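Purine nucleoside phosphorylase (Grouper iridovirus, PDB 3KHS) probably catalyses the phosphate-dependent cleavage of purine nucleosides for base salvage, working as a trimer of the PNP/MTAP phosphorylase family. Local coordinates at residues P96-K101 / N142-P147; H132-G137 / E221-K226; D5-T10 / F100-V105; S161-T166 / M216-E221; A11-K16 / I43-S48. One frame throughout, in Å; residues are numbered along the deposited sequence.

Contact 1. Residues P96-K101 / N142-P147; sequences PMRVFK and NPLTGP
R98, on helix 95-102, grips the carbonyl of P143, a residue inside a type I beta turn from N142 to T145 that is braced by an Asx turn. The pair illustrates how one long side chain can tether a loop to a helix while the two backbones stay well apart: the nearest CA atoms, those of R98 and L144, are 10.8 Å from each other.

The polar link is one hydrogen bond, from R98 NH2 to P143 O at 2.8 Å. It is bent, with an N-H...O angle of 143°. The oxygen lies at the edge of the guanidinium and close to its plane, whereas the donor stands 32° off the carbonyl plane of P143. An extended run from CG to NE (chi2 -174°) lets the arginine span the gap. A second bond, from R98 NH1 to T94, helps fix the rotation of the guanidinium.

Bonds inside the turn keep its carbonyls in place. T145 N returns to N142 O at 3.0 Å, and L144 N meets a lone pair of N142 OD1, also at 3.0 Å. The N142 amide is shared further, with G137 O and with S196 of the second subunit, so the turn belongs to the subunit interface as well as to the chain's own interior.

Apolar contact supplements the polar link. The P143 ring and the side chain of R98 both rest on V224, and one methyl of L144, CD2, approaches R98 NH2 obliquely at 3.9 Å.

Contact 2. Residues H132-G137 / E221-K226; sequences HINLPG and ETIVAK
H132 and N134, successive inward-pointing residues of strand 131-134, lean on T222 and I223 of helix 219-227, and the close part of the contact consists of these four side chains. The imidazole presents its edge. T222 OG1 lies near the ring plane, 3.5 Å from H132 ND1 and equally far from CE1, too long for the pair to count as a direct bond. Both polar groups instead share the hydroxyl of Y163, which bonds to H132 ND1 and to T222 OG1 and so acts as their common bridge. The threonine hydroxyl sits between its backbone N and carbonyl carbon (chi1 63°), a position from which it also bonds A219 O, three residues back.

I223 fills in beside this polar cluster. Its CG1 meets H132 CE1 at 3.8 Å, the two side chains crossing at about a right angle, and its CD1 continues to N134 ND2 at 3.6 Å.

Helix 219-227 packs across strand 131-134, which pairs with strand 184-191 in the mixed sheet, consistent with the alpha/beta phosphorylase fold. The axes of the short strand and helix approach to 11.0 Å at an angle of 105°, so the two run roughly perpendicular.

Elsewhere the two elements diverge. L135 turns to strand 184-191, and the partly exposed K226 sends its amine to S161 O. The backbone of the strand also meets the second subunit, where T199 bonds H132 O and the E202 carboxylate accepts from N134 N.

Contact 3. Residues D5-T10 / F100-V105; sequences DLAKET and FKALGV
K8 and A102 bring their CA atoms to within 5.2 Å, a close approach between helix 3-15 and the last turn of helix 95-102. The second backbone is just ending its helix here. G104 takes a positive phi (97°) and closes a Schellman motif, with G104 N bonded to K101 O at 2.8 Å and V105 N to F100 O at 3.1 Å. The chain then leaves toward strand 107-116, directly after the point of contact.

A102 is the residue on which the two helices meet. Its CB points at the first helix and rests chiefly on backbone, lying 3.8 Å from A7 O and 3.9 Å from K8 CA. The A7 methyl faces it more loosely, with the two CB atoms 4.5 Å apart. Only the root of K8 takes part, through CG at 4.3 Å from A102 CB, while the rest of that side chain leads away. Nearby, T10 bonds P51 O and N52, and E9 bonds N52.

Small residues at the crossing are what permit such proximity. With methyls, backbone and the first methylenes of K8 as the touching parts, the chemistry implies a junction held by van der Waals contact.

Contact 4. Residues S161-T166 / M216-E221; sequences SVYDKT and MSTAPE. With PO4 (phosphate ion), chain G.
Y163 extends its side chain toward T218 and A219, at the point where helix 219-227 begins. From CB, the chain turns so that CG lies anti to the carbonyl carbon (chi1 -56°), and the phenol is thereby aimed at the helix start. One face of the ring is covered by V162 CG1, 3.5 Å above the plane and offset toward the rim; A234 of strand 231-241 also touches the side chain. At the tip, OH comes to 4.2 Å from T218 CG2 and 4.2 Å from A219 CA, both ordinary van der Waals contacts. Its polar needs are met by H132 ND1 and T222 OG1.

T218 thus has two faces. Its methyl looks at the tyrosine, while its hydroxyl bonds N112 and donates to S217 OG at 3.3 Å. S217 OG in turn donates to phosphate O3 at 2.7 Å, making T218 a second-shell residue behind the serine. A weak bond from T218 N to E221 OE1, 2.8 Å long, adds to the bracing, and the other carboxylate oxygen of E221 forms a salt bridge with R81.

R81 itself binds the phosphate, together with S30, H83 and the backbone N of A113. Although the ion probably came from the crystallisation liquor, this ring of serines, arginine, histidine and backbone amide matches the phosphate site known from trimeric purine nucleoside phosphorylases.

Contact 5. Residues A11-K16 / I43-S48; sequences AAWLNK and ITVAYS
W13 and V45 cross obliquely, the indole turning its edge, not its face, to the valine. V45 CG1 lies near the ring plane and 4.0 Å from W13 CZ3, at the rim of the six-membered ring. The tryptophan gets there by placing CG anti to its own backbone nitrogen (chi1 180°), which swings the indole off the helix side and out toward the strand. The valine answers with a similar torsion (chi1 -169°), and CG1 is the branch that does the touching.

L14 approaches the same methyl from its own position on the helix. Its CD2 stands 4.4 Å from V45 CG1 and also lies in the plane of the W13 ring, at the edge. Two neighbouring residues of one helix therefore converge on a single branch of V45, an example of an apolar cluster assembled from methyls and an aromatic rim. The backbones remain apart, L14 CA and V45 CA being separated by 8.5 Å.

I50 and P51 extend the cluster, touching V45 and W13 respectively. Helix 3-15 thus lies against the outer part of the sheet, where strand 42-46 pairs antiparallel with strand 64-70; L14 reaches L65 and F67 on that second strand and V99 on helix 95-102.

Overall arrangement
The five contacts are linked across one subunit, with contact 1 as the hub that touches all four others. Contacts 5 and 3 share helix 3-15, contacts 3 and 1 share helix 95-102, and contacts 2 and 4 share helix 219-227; contact 1 lies about 11 Å from contact 2 between centres. Contacts 4 and 5, at opposite ends, have centres about 25 Å apart. Along the sequence contact 5 is nested within contact 3, and contact 4 within contact 2, while contacts 1 and 2 interlace. The series thus runs from the N-terminal helix on the chain's periphery to the phosphate site at contact 4, with contacts 1 and 2 both meeting the second subunit.

Contact 1. Residues P96-K101 / N142-P147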
# COMPACT_ATOMS: atom_id res chain seq x y z
N PRO B 96 12.95 -17.80 0.59
CA PRO B 96 14.16 -18.40 0.00
C PRO B 96 15.42 -17.56 0.28
O PRO B 96 16.52 -18.09 0.34
CB PRO B 96 13.81 -18.51 -1.48
CG PRO B 96 12.30 -18.67 -1.48
CD PRO B 96 11.88 -17.66 -0.42
N MET B 97 15.26 -16.25 0.45
CA MET B 97 16.42 -15.41 0.76
C MET B 97 16.92 -15.71 2.17
O MET B 97 18.13 -15.64 2.44
CB MET B 97 16.11 -13.91 0.69
CG MET B 97 16.08 -13.31 -0.70
SD MET B 97 17.56 -13.57 -1.66
CE MET B 97 17.07 -14.99 -2.68
N ARG B 98 15.99 -16.01 3.07
CA ARG B 98 16.38 -16.33 4.43
C ARG B 98 17.09 -17.70 4.38
O ARG B 98 18.07 -17.92 5.08
CB ARG B 98 15.15 -16.34 5.35
CG ARG B 98 14.56 -14.96 5.56
CD ARG B 98 13.43 -14.95 6.59
NE ARG B 98 12.92 -13.59 6.85
CZ ARG B 98 12.11 -12.91 6.03
NH1 ARG B 98 11.69 -13.46 4.91
NH2 ARG B 98 11.71 -11.68 6.34
N VAL B 99 16.60 -18.59 3.52
CA VAL B 99 17.22 -19.90 3.36
C VAL B 99 18.65 -19.71 2.81
O VAL B 99 19.60 -20.30 3.32
CB VAL B 99 16.37 -20.77 2.41
CG1 VAL B 99 17.08 -22.04 2.05
CG2 VAL B 99 15.02 -21.10 3.07
N PHE B 100 18.80 -18.89 1.77
CA PHE B 100 20.12 -18.60 1.21
C PHE B 100 21.07 -18.23 2.34
O PHE B 100 22.16 -18.75 2.42
CB PHE B 100 20.06 -17.42 0.23
CG PHE B 100 19.83 -17.83 -1.21
CD1 PHE B 100 19.19 -19.01 -1.52
CD2 PHE B 100 20.19 -16.99 -2.23
CE1 PHE B 100 18.91 -19.34 -2.81
CE2 PHE B 100 19.92 -17.31 -3.55
CZ PHE B 100 19.28 -18.48 -3.84
N LYS B 101 20.65 -17.32 3.21
CA LYS B 101 21.50 -16.90 4.32
C LYS B 101 21.87 -18.08 5.22
O LYS B 101 23.04 -18.28 5.55
CB LYS B 101 20.79 -15.85 5.17
CG LYS B 101 21.61 -15.35 6.37
CD LYS B 101 20.70 -14.90 7.49
CE LYS B 101 21.37 -13.89 8.41
NZ LYS B 101 22.76 -14.28 8.74
N ASN B 142 5.69 -5.09 3.75
CA ASN B 142 7.13 -5.07 3.92
C ASN B 142 7.56 -6.49 4.30
O ASN B 142 7.01 -7.08 5.21
CB ASN B 142 7.51 -4.08 5.03
CG ASN B 142 9.00 -3.83 5.09
OD1 ASN B 142 9.77 -4.69 5.52
ND2 ASN B 142 9.42 -2.66 4.62
N PRO B 143 8.57 -7.03 3.62
CA PRO B 143 9.04 -8.39 3.88
C PRO B 143 9.64 -8.66 5.28
O PRO B 143 9.82 -9.80 5.66
CB PRO B 143 10.05 -8.61 2.75
CG PRO B 143 10.72 -7.25 2.68
CD PRO B 143 9.57 -6.25 2.87
N LEU B 144 9.93 -7.61 6.02
CA LEU B 144 10.49 -7.76 7.36
C LEU B 144 9.41 -7.52 8.38
O LEU B 144 9.65 -7.65 9.58
CB LEU B 144 11.62 -6.76 7.62
CG LEU B 144 12.81 -6.88 6.68
CD1 LEU B 144 13.79 -5.78 6.99
CD2 LEU B 144 13.44 -8.25 6.86
N THR B 145 8.21 -7.17 7.95
CA THR B 145 7.15 -6.95 8.93
C THR B 145 6.98 -8.20 9.79
O THR B 145 6.97 -9.32 9.27
CB THR B 145 5.80 -6.60 8.28
OG1 THR B 145 5.90 -5.31 7.65
CG2 THR B 145 4.68 -6.60 9.32
N GLY B 146 6.88 -7.99 11.10
CA GLY B 146 6.73 -9.09 12.05
C GLY B 146 7.82 -9.07 13.11
O GLY B 146 8.55 -8.08 13.20
N PRO B 147 7.94 -10.11 13.94
CA PRO B 147 9.00 -10.13 14.96
C PRO B 147 10.37 -10.28 14.33
O PRO B 147 10.52 -10.94 13.29
CB PRO B 147 8.62 -11.33 15.83
CG PRO B 147 7.73 -12.16 14.94
CD PRO B 147 6.92 -11.11 14.26

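Contact 2. Residues H132-G137 / E221-K226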
# COMPACT_ATOMS: atom_id res chain seq x y z
N HIS B 132 16.48 1.06 -5.47
CA HIS B 132 15.09 0.69 -5.78
C HIS B 132 14.08 1.54 -5.04
O HIS B 132 14.42 2.31 -4.14
CB HIS B 132 14.79 -0.82 -5.51
CG HIS B 132 14.66 -1.19 -4.06
ND1 HIS B 132 15.21 -2.35 -3.53
CD2 HIS B 132 14.09 -0.54 -3.01
CE1 HIS B 132 14.99 -2.39 -2.23
NE2 HIS B 132 14.31 -1.30 -1.89
N ILE B 133 12.83 1.41 -5.47
CA ILE B 133 11.69 2.09 -4.87
C ILE B 133 10.69 0.96 -4.69
O ILE B 133 10.12 0.45 -5.67
CB ILE B 133 11.06 3.13 -5.80
CG1 ILE B 133 12.04 4.27 -6.08
CG2 ILE B 133 9.81 3.70 -5.15
CD1 ILE B 133 11.59 5.16 -7.23
N ASN B 134 10.51 0.53 -3.44
CA ASN B 134 9.60 -0.57 -3.12
C ASN B 134 8.27 -0.08 -2.56
O ASN B 134 8.08 0.02 -1.34
CB ASN B 134 10.28 -1.53 -2.15
CG ASN B 134 9.49 -2.80 -1.95
OD1 ASN B 134 9.00 -3.35 -2.91
ND2 ASN B 134 9.37 -3.27 -0.70
N LEU B 135 7.34 0.22 -3.45
CA LEU B 135 6.04 0.72 -3.01
C LEU B 135 5.29 -0.18 -2.02
O LEU B 135 4.83 0.28 -1.00
CB LEU B 135 5.17 1.03 -4.23
CG LEU B 135 5.80 2.08 -5.17
CD1 LEU B 135 4.98 2.13 -6.45
CD2 LEU B 135 5.87 3.48 -4.51
N PRO B 136 5.19 -1.49 -2.29
CA PRO B 136 4.46 -2.32 -1.33
C PRO B 136 5.08 -2.30 0.06
O PRO B 136 4.38 -2.37 1.07
CB PRO B 136 4.54 -3.71 -1.94
CG PRO B 136 4.69 -3.46 -3.40
CD PRO B 136 5.61 -2.26 -3.47
N GLY B 137 6.41 -2.19 0.11
CA GLY B 137 7.11 -2.19 1.38
C GLY B 137 6.97 -0.90 2.18
O GLY B 137 7.27 -0.85 3.38
N GLU B 221 13.19 -8.95 -2.00
CA GLU B 221 14.21 -9.96 -1.81
C GLU B 221 15.56 -9.35 -1.39
O GLU B 221 16.26 -9.91 -0.54
CB GLU B 221 14.39 -10.78 -3.07
CG GLU B 221 13.21 -11.70 -3.38
CD GLU B 221 12.99 -11.81 -4.88
OE1 GLU B 221 12.21 -10.99 -5.43
OE2 GLU B 221 13.61 -12.69 -5.50
N THR B 222 15.92 -8.21 -1.97
CA THR B 222 17.19 -7.58 -1.60
C THR B 222 17.08 -6.91 -0.24
O THR B 222 18.08 -6.73 0.46
CB THR B 222 17.66 -6.53 -2.65
OG1 THR B 222 16.70 -5.45 -2.72
CG2 THR B 222 17.79 -7.19 -4.01
N ILE B 223 15.87 -6.52 0.16
CA ILE B 223 15.72 -5.92 1.47
C ILE B 223 16.06 -6.99 2.52
O ILE B 223 16.75 -6.73 3.49
CB ILE B 223 14.27 -5.48 1.76
CG1 ILE B 223 13.90 -4.26 0.91
CG2 ILE B 223 14.11 -5.18 3.27
CD1 ILE B 223 12.44 -3.87 1.07
N VAL B 224 15.55 -8.19 2.30
CA VAL B 224 15.77 -9.30 3.21
C VAL B 224 17.22 -9.80 3.15
O VAL B 224 17.83 -10.05 4.18
CB VAL B 224 14.78 -10.42 2.90
CG1 VAL B 224 15.11 -11.66 3.71
CG2 VAL B 224 13.34 -9.91 3.17
N ALA B 225 17.76 -9.93 1.95
CA ALA B 225 19.13 -10.37 1.76
C ALA B 225 20.07 -9.41 2.53
O ALA B 225 20.90 -9.83 3.34
CB ALA B 225 19.45 -10.34 0.28
N LYS B 226 19.90 -8.12 2.26
CA LYS B 226 20.73 -7.09 2.87
C LYS B 226 20.65 -7.16 4.37
O LYS B 226 21.65 -7.01 5.07
CB LYS B 226 20.27 -5.71 2.43
CG LYS B 226 21.31 -4.61 2.69
CD LYS B 226 22.57 -4.84 1.87
CE LYS B 226 23.74 -4.12 2.49
NZ LYS B 226 23.48 -2.67 2.57

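Contact 3. Residues D5-T10 / F100-V105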
# COMPACT_ATOMS: atom_id res chain seq x y z
N ASP B 5 14.01 -19.51 11.98
CA ASP B 5 14.18 -20.86 12.50
C ASP B 5 13.78 -21.89 11.44
O ASP B 5 14.44 -22.92 11.29
CB ASP B 5 13.35 -21.10 13.77
CG ASP B 5 13.99 -20.51 15.00
OD1 ASP B 5 15.20 -20.73 15.21
OD2 ASP B 5 13.27 -19.84 15.77
N LEU B 6 12.71 -21.62 10.71
CA LEU B 6 12.27 -22.53 9.66
C LEU B 6 13.27 -22.53 8.49
O LEU B 6 13.48 -23.56 7.83
CB LEU B 6 10.86 -22.15 9.20
CG LEU B 6 9.84 -22.31 10.35
CD1 LEU B 6 8.50 -21.74 9.97
CD2 LEU B 6 9.71 -23.79 10.69
N ALA B 7 13.88 -21.37 8.25
CA ALA B 7 14.87 -21.25 7.18
C ALA B 7 16.07 -22.12 7.52
O ALA B 7 16.59 -22.82 6.66
CB ALA B 7 15.32 -19.81 7.01
N LYS B 8 16.51 -22.06 8.77
CA LYS B 8 17.63 -22.89 9.21
C LYS B 8 17.32 -24.38 9.04
O LYS B 8 18.16 -25.15 8.59
CB LYS B 8 17.96 -22.58 10.66
CG LYS B 8 18.64 -21.24 10.82
CD LYS B 8 18.87 -20.92 12.27
CE LYS B 8 19.31 -19.48 12.44
NZ LYS B 8 19.21 -19.05 13.87
N GLU B 9 16.09 -24.78 9.38
CA GLU B 9 15.68 -26.16 9.25
C GLU B 9 15.71 -26.55 7.78
O GLU B 9 16.29 -27.58 7.41
CB GLU B 9 14.27 -26.35 9.84
CG GLU B 9 13.48 -27.55 9.30
CD GLU B 9 12.06 -27.62 9.84
OE1 GLU B 9 11.25 -26.67 9.61
OE2 GLU B 9 11.74 -28.63 10.50
N THR B 10 15.11 -25.72 6.94
CA THR B 10 15.10 -25.97 5.51
C THR B 10 16.54 -26.08 5.00
O THR B 10 16.85 -26.95 4.20
CB THR B 10 14.38 -24.84 4.77
OG1 THR B 10 12.98 -24.96 5.01
CG2 THR B 10 14.65 -24.90 3.29
N PHE B 100 18.80 -18.89 1.77
CA PHE B 100 20.12 -18.60 1.21
C PHE B 100 21.07 -18.23 2.34
O PHE B 100 22.16 -18.75 2.42
CB PHE B 100 20.06 -17.42 0.23
CG PHE B 100 19.83 -17.83 -1.21
CD1 PHE B 100 19.19 -19.01 -1.52
CD2 PHE B 100 20.19 -16.99 -2.23
CE1 PHE B 100 18.91 -19.34 -2.81
CE2 PHE B 100 19.92 -17.31 -3.55
CZ PHE B 100 19.28 -18.48 -3.84
N LYS B 101 20.65 -17.32 3.21
CA LYS B 101 21.50 -16.90 4.32
C LYS B 101 21.87 -18.08 5.22
O LYS B 101 23.04 -18.28 5.55
CB LYS B 101 20.79 -15.85 5.17
CG LYS B 101 21.61 -15.35 6.37
CD LYS B 101 20.70 -14.90 7.49
CE LYS B 101 21.37 -13.89 8.41
NZ LYS B 101 22.76 -14.28 8.74
N ALA B 102 20.86 -18.86 5.60
CA ALA B 102 21.05 -20.02 6.45
C ALA B 102 22.00 -21.03 5.83
O ALA B 102 22.60 -21.82 6.54
CB ALA B 102 19.69 -20.69 6.72
N LEU B 103 22.12 -21.00 4.51
CA LEU B 103 23.01 -21.91 3.78
C LEU B 103 24.44 -21.40 3.79
O LEU B 103 25.35 -22.11 3.39
CB LEU B 103 22.59 -22.02 2.31
CG LEU B 103 21.41 -22.87 1.89
CD1 LEU B 103 21.19 -22.68 0.41
CD2 LEU B 103 21.68 -24.32 2.20
N GLY B 104 24.62 -20.15 4.22
CA GLY B 104 25.95 -19.57 4.25
C GLY B 104 26.28 -18.71 3.03
O GLY B 104 27.44 -18.34 2.84
N VAL B 105 25.27 -18.39 2.21
CA VAL B 105 25.54 -17.56 1.05
C VAL B 105 25.98 -16.17 1.48
O VAL B 105 25.47 -15.60 2.43
CB VAL B 105 24.32 -17.42 0.12
CG1 VAL B 105 24.68 -16.48 -1.02
CG2 VAL B 105 23.94 -18.77 -0.45

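Contact 4. Residues S161-T166 / M216-E221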
# COMPACT_ATOMS: atom_id res chain seq x y z
N SER B 161 22.41 1.38 1.16
CA SER B 161 23.24 0.79 0.10
C SER B 161 22.86 -0.66 -0.17
O SER B 161 23.69 -1.56 -0.03
CB SER B 161 24.73 0.84 0.47
OG SER B 161 25.17 2.17 0.68
N VAL B 162 21.62 -0.89 -0.56
CA VAL B 162 21.16 -2.23 -0.86
C VAL B 162 22.00 -2.90 -1.94
O VAL B 162 22.32 -4.08 -1.84
CB VAL B 162 19.69 -2.23 -1.36
CG1 VAL B 162 19.24 -3.63 -1.72
CG2 VAL B 162 18.78 -1.66 -0.30
N TYR B 163 22.35 -2.13 -2.97
CA TYR B 163 23.09 -2.66 -4.10
C TYR B 163 24.60 -2.35 -4.05
O TYR B 163 25.03 -1.24 -4.35
CB TYR B 163 22.41 -2.15 -5.39
CG TYR B 163 20.92 -2.54 -5.43
CD1 TYR B 163 20.52 -3.79 -5.89
CD2 TYR B 163 19.94 -1.70 -4.88
CE1 TYR B 163 19.18 -4.22 -5.82
CE2 TYR B 163 18.59 -2.13 -4.79
CZ TYR B 163 18.23 -3.38 -5.26
OH TYR B 163 16.93 -3.81 -5.15
N ASP B 164 25.37 -3.36 -3.66
CA ASP B 164 26.82 -3.27 -3.51
C ASP B 164 27.52 -2.51 -4.65
O ASP B 164 27.51 -2.94 -5.81
CB ASP B 164 27.37 -4.68 -3.41
CG ASP B 164 28.74 -4.72 -2.81
OD1 ASP B 164 28.86 -4.54 -1.58
OD2 ASP B 164 29.69 -4.90 -3.59
N LYS B 165 28.15 -1.39 -4.31
CA LYS B 165 28.83 -0.58 -5.32
C LYS B 165 29.90 -1.35 -6.07
O LYS B 165 30.05 -1.18 -7.29
CB LYS B 165 29.40 0.68 -4.67
CG LYS B 165 28.34 1.38 -3.84
CD LYS B 165 28.73 2.75 -3.37
CE LYS B 165 27.68 3.30 -2.41
NZ LYS B 165 27.96 4.71 -2.07
N THR B 166 30.62 -2.21 -5.36
CA THR B 166 31.66 -3.03 -5.99
C THR B 166 31.08 -4.04 -6.97
O THR B 166 31.56 -4.19 -8.09
CB THR B 166 32.50 -3.82 -4.92
OG1 THR B 166 33.17 -2.89 -4.07
CG2 THR B 166 33.52 -4.76 -5.59
N MET B 216 7.76 -6.43 -10.83
CA MET B 216 7.00 -6.85 -9.66
C MET B 216 7.74 -7.77 -8.70
O MET B 216 7.12 -8.62 -8.03
CB MET B 216 5.68 -7.48 -10.13
CG MET B 216 4.86 -6.59 -11.09
SD MET B 216 3.71 -7.57 -12.09
CE MET B 216 3.01 -6.32 -13.18
N SER B 217 9.06 -7.58 -8.59
CA SER B 217 9.87 -8.43 -7.71
C SER B 217 11.17 -7.79 -7.29
O SER B 217 11.29 -6.57 -7.24
CB SER B 217 10.24 -9.73 -8.42
OG SER B 217 11.17 -9.48 -9.45
N THR B 218 12.13 -8.64 -6.95
CA THR B 218 13.48 -8.22 -6.57
C THR B 218 13.70 -7.34 -5.35
O THR B 218 14.51 -7.68 -4.50
CB THR B 218 14.13 -7.52 -7.77
OG1 THR B 218 14.20 -8.45 -8.86
CG2 THR B 218 15.55 -6.99 -7.44
N ALA B 219 13.00 -6.22 -5.26
CA ALA B 219 13.18 -5.30 -4.14
C ALA B 219 12.96 -5.92 -2.77
O ALA B 219 13.78 -5.72 -1.87
CB ALA B 219 12.26 -4.06 -4.30
N PRO B 220 11.83 -6.63 -2.56
CA PRO B 220 11.65 -7.22 -1.24
C PRO B 220 12.71 -8.27 -0.96
O PRO B 220 13.09 -8.47 0.18
CB PRO B 220 10.22 -7.79 -1.28
CG PRO B 220 10.04 -8.11 -2.69
CD PRO B 220 10.64 -6.88 -3.38
N GLU B 221 13.19 -8.95 -2.00
CA GLU B 221 14.21 -9.96 -1.81
C GLU B 221 15.56 -9.35 -1.39
O GLU B 221 16.26 -9.91 -0.54
CB GLU B 221 14.39 -10.78 -3.07
CG GLU B 221 13.21 -11.70 -3.38
CD GLU B 221 12.99 -11.81 -4.88
OE1 GLU B 221 12.21 -10.99 -5.43
OE2 GLU B 221 13.61 -12.69 -5.50
P PO4 G . 10.43 -11.30 -12.69
O1 PO4 G . 11.60 -11.49 -13.58
O2 PO4 G . 10.43 -12.35 -11.62
O3 PO4 G . 10.48 -9.96 -12.04
O4 PO4 G . 9.18 -11.41 -13.50

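Contact 5. Residues A11-K16 / I43-S48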
# COMPACT_ATOMS: atom_id res chain seq x y z
N ALA B 11 17.41 -25.20 5.48
CA ALA B 11 18.81 -25.24 5.05
C ALA B 11 19.48 -26.54 5.49
O ALA B 11 20.13 -27.21 4.70
CB ALA B 11 19.59 -24.03 5.60
N ALA B 12 19.31 -26.90 6.77
CA ALA B 12 19.90 -28.12 7.28
C ALA B 12 19.45 -29.32 6.47
O ALA B 12 20.22 -30.27 6.28
CB ALA B 12 19.54 -28.30 8.75
N TRP B 13 18.22 -29.29 5.96
CA TRP B 13 17.71 -30.40 5.17
C TRP B 13 18.35 -30.44 3.80
O TRP B 13 18.57 -31.51 3.23
CB TRP B 13 16.18 -30.30 5.05
CG TRP B 13 15.53 -31.39 4.26
CD1 TRP B 13 14.97 -32.53 4.75
CD2 TRP B 13 15.32 -31.42 2.83
NE1 TRP B 13 14.41 -33.28 3.72
CE2 TRP B 13 14.61 -32.62 2.54
CE3 TRP B 13 15.64 -30.56 1.78
CZ2 TRP B 13 14.24 -32.97 1.24
CZ3 TRP B 13 15.26 -30.91 0.48
CH2 TRP B 13 14.56 -32.10 0.23
N LEU B 14 18.64 -29.26 3.25
CA LEU B 14 19.26 -29.21 1.93
C LEU B 14 20.72 -29.60 2.10
O LEU B 14 21.28 -30.30 1.27
CB LEU B 14 19.18 -27.80 1.33
CG LEU B 14 17.81 -27.32 0.80
CD1 LEU B 14 17.75 -25.79 0.81
CD2 LEU B 14 17.57 -27.88 -0.57
N ASN B 15 21.33 -29.15 3.19
CA ASN B 15 22.73 -29.44 3.44
C ASN B 15 23.05 -30.91 3.48
O ASN B 15 24.15 -31.32 3.13
CB ASN B 15 23.18 -28.79 4.74
CG ASN B 15 23.78 -27.43 4.51
OD1 ASN B 15 23.83 -26.59 5.41
ND2 ASN B 15 24.25 -27.21 3.28
N LYS B 16 22.09 -31.72 3.89
CA LYS B 16 22.31 -33.15 3.95
C LYS B 16 22.79 -33.68 2.60
O LYS B 16 23.56 -34.64 2.54
CB LYS B 16 21.01 -33.88 4.35
CG LYS B 16 20.80 -33.98 5.87
CD LYS B 16 19.39 -34.45 6.24
CE LYS B 16 19.03 -35.80 5.63
NZ LYS B 16 17.55 -36.00 5.65
N ILE B 43 23.48 -30.66 -8.45
CA ILE B 43 22.46 -31.44 -7.79
C ILE B 43 21.22 -30.56 -7.95
O ILE B 43 21.29 -29.34 -7.80
CB ILE B 43 22.78 -31.62 -6.30
CG1 ILE B 43 24.08 -32.42 -6.17
CG2 ILE B 43 21.64 -32.34 -5.60
CD1 ILE B 43 24.05 -33.73 -6.93
N THR B 44 20.09 -31.17 -8.28
CA THR B 44 18.87 -30.41 -8.46
C THR B 44 17.77 -30.84 -7.51
O THR B 44 17.50 -32.04 -7.37
CB THR B 44 18.37 -30.52 -9.91
OG1 THR B 44 19.36 -29.97 -10.78
CG2 THR B 44 17.04 -29.78 -10.08
N VAL B 45 17.13 -29.87 -6.86
CA VAL B 45 16.06 -30.15 -5.93
C VAL B 45 14.83 -29.33 -6.29
O VAL B 45 14.85 -28.10 -6.19
CB VAL B 45 16.50 -29.85 -4.49
CG1 VAL B 45 15.50 -30.40 -3.52
CG2 VAL B 45 17.88 -30.44 -4.23
N ALA B 46 13.76 -30.00 -6.70
CA ALA B 46 12.51 -29.32 -7.06
C ALA B 46 12.00 -28.56 -5.85
O ALA B 46 12.15 -29.04 -4.71
CB ALA B 46 11.50 -30.33 -7.47
N TYR B 47 11.41 -27.38 -6.08
CA TYR B 47 10.87 -26.60 -4.97
C TYR B 47 9.82 -27.42 -4.20
O TYR B 47 9.71 -27.34 -2.97
CB TYR B 47 10.21 -25.30 -5.47
CG TYR B 47 11.18 -24.22 -5.90
CD1 TYR B 47 12.54 -24.32 -5.63
CD2 TYR B 47 10.72 -23.10 -6.61
CE1 TYR B 47 13.44 -23.35 -6.06
CE2 TYR B 47 11.61 -22.11 -7.04
CZ TYR B 47 12.97 -22.25 -6.77
OH TYR B 47 13.88 -21.29 -7.19
N SER B 48 9.06 -28.21 -4.94
CA SER B 48 7.99 -29.01 -4.37
C SER B 48 8.44 -30.01 -3.30
O SER B 48 7.64 -30.41 -2.45
CB SER B 48 7.28 -29.74 -5.50
OG SER B 48 8.19 -30.56 -6.22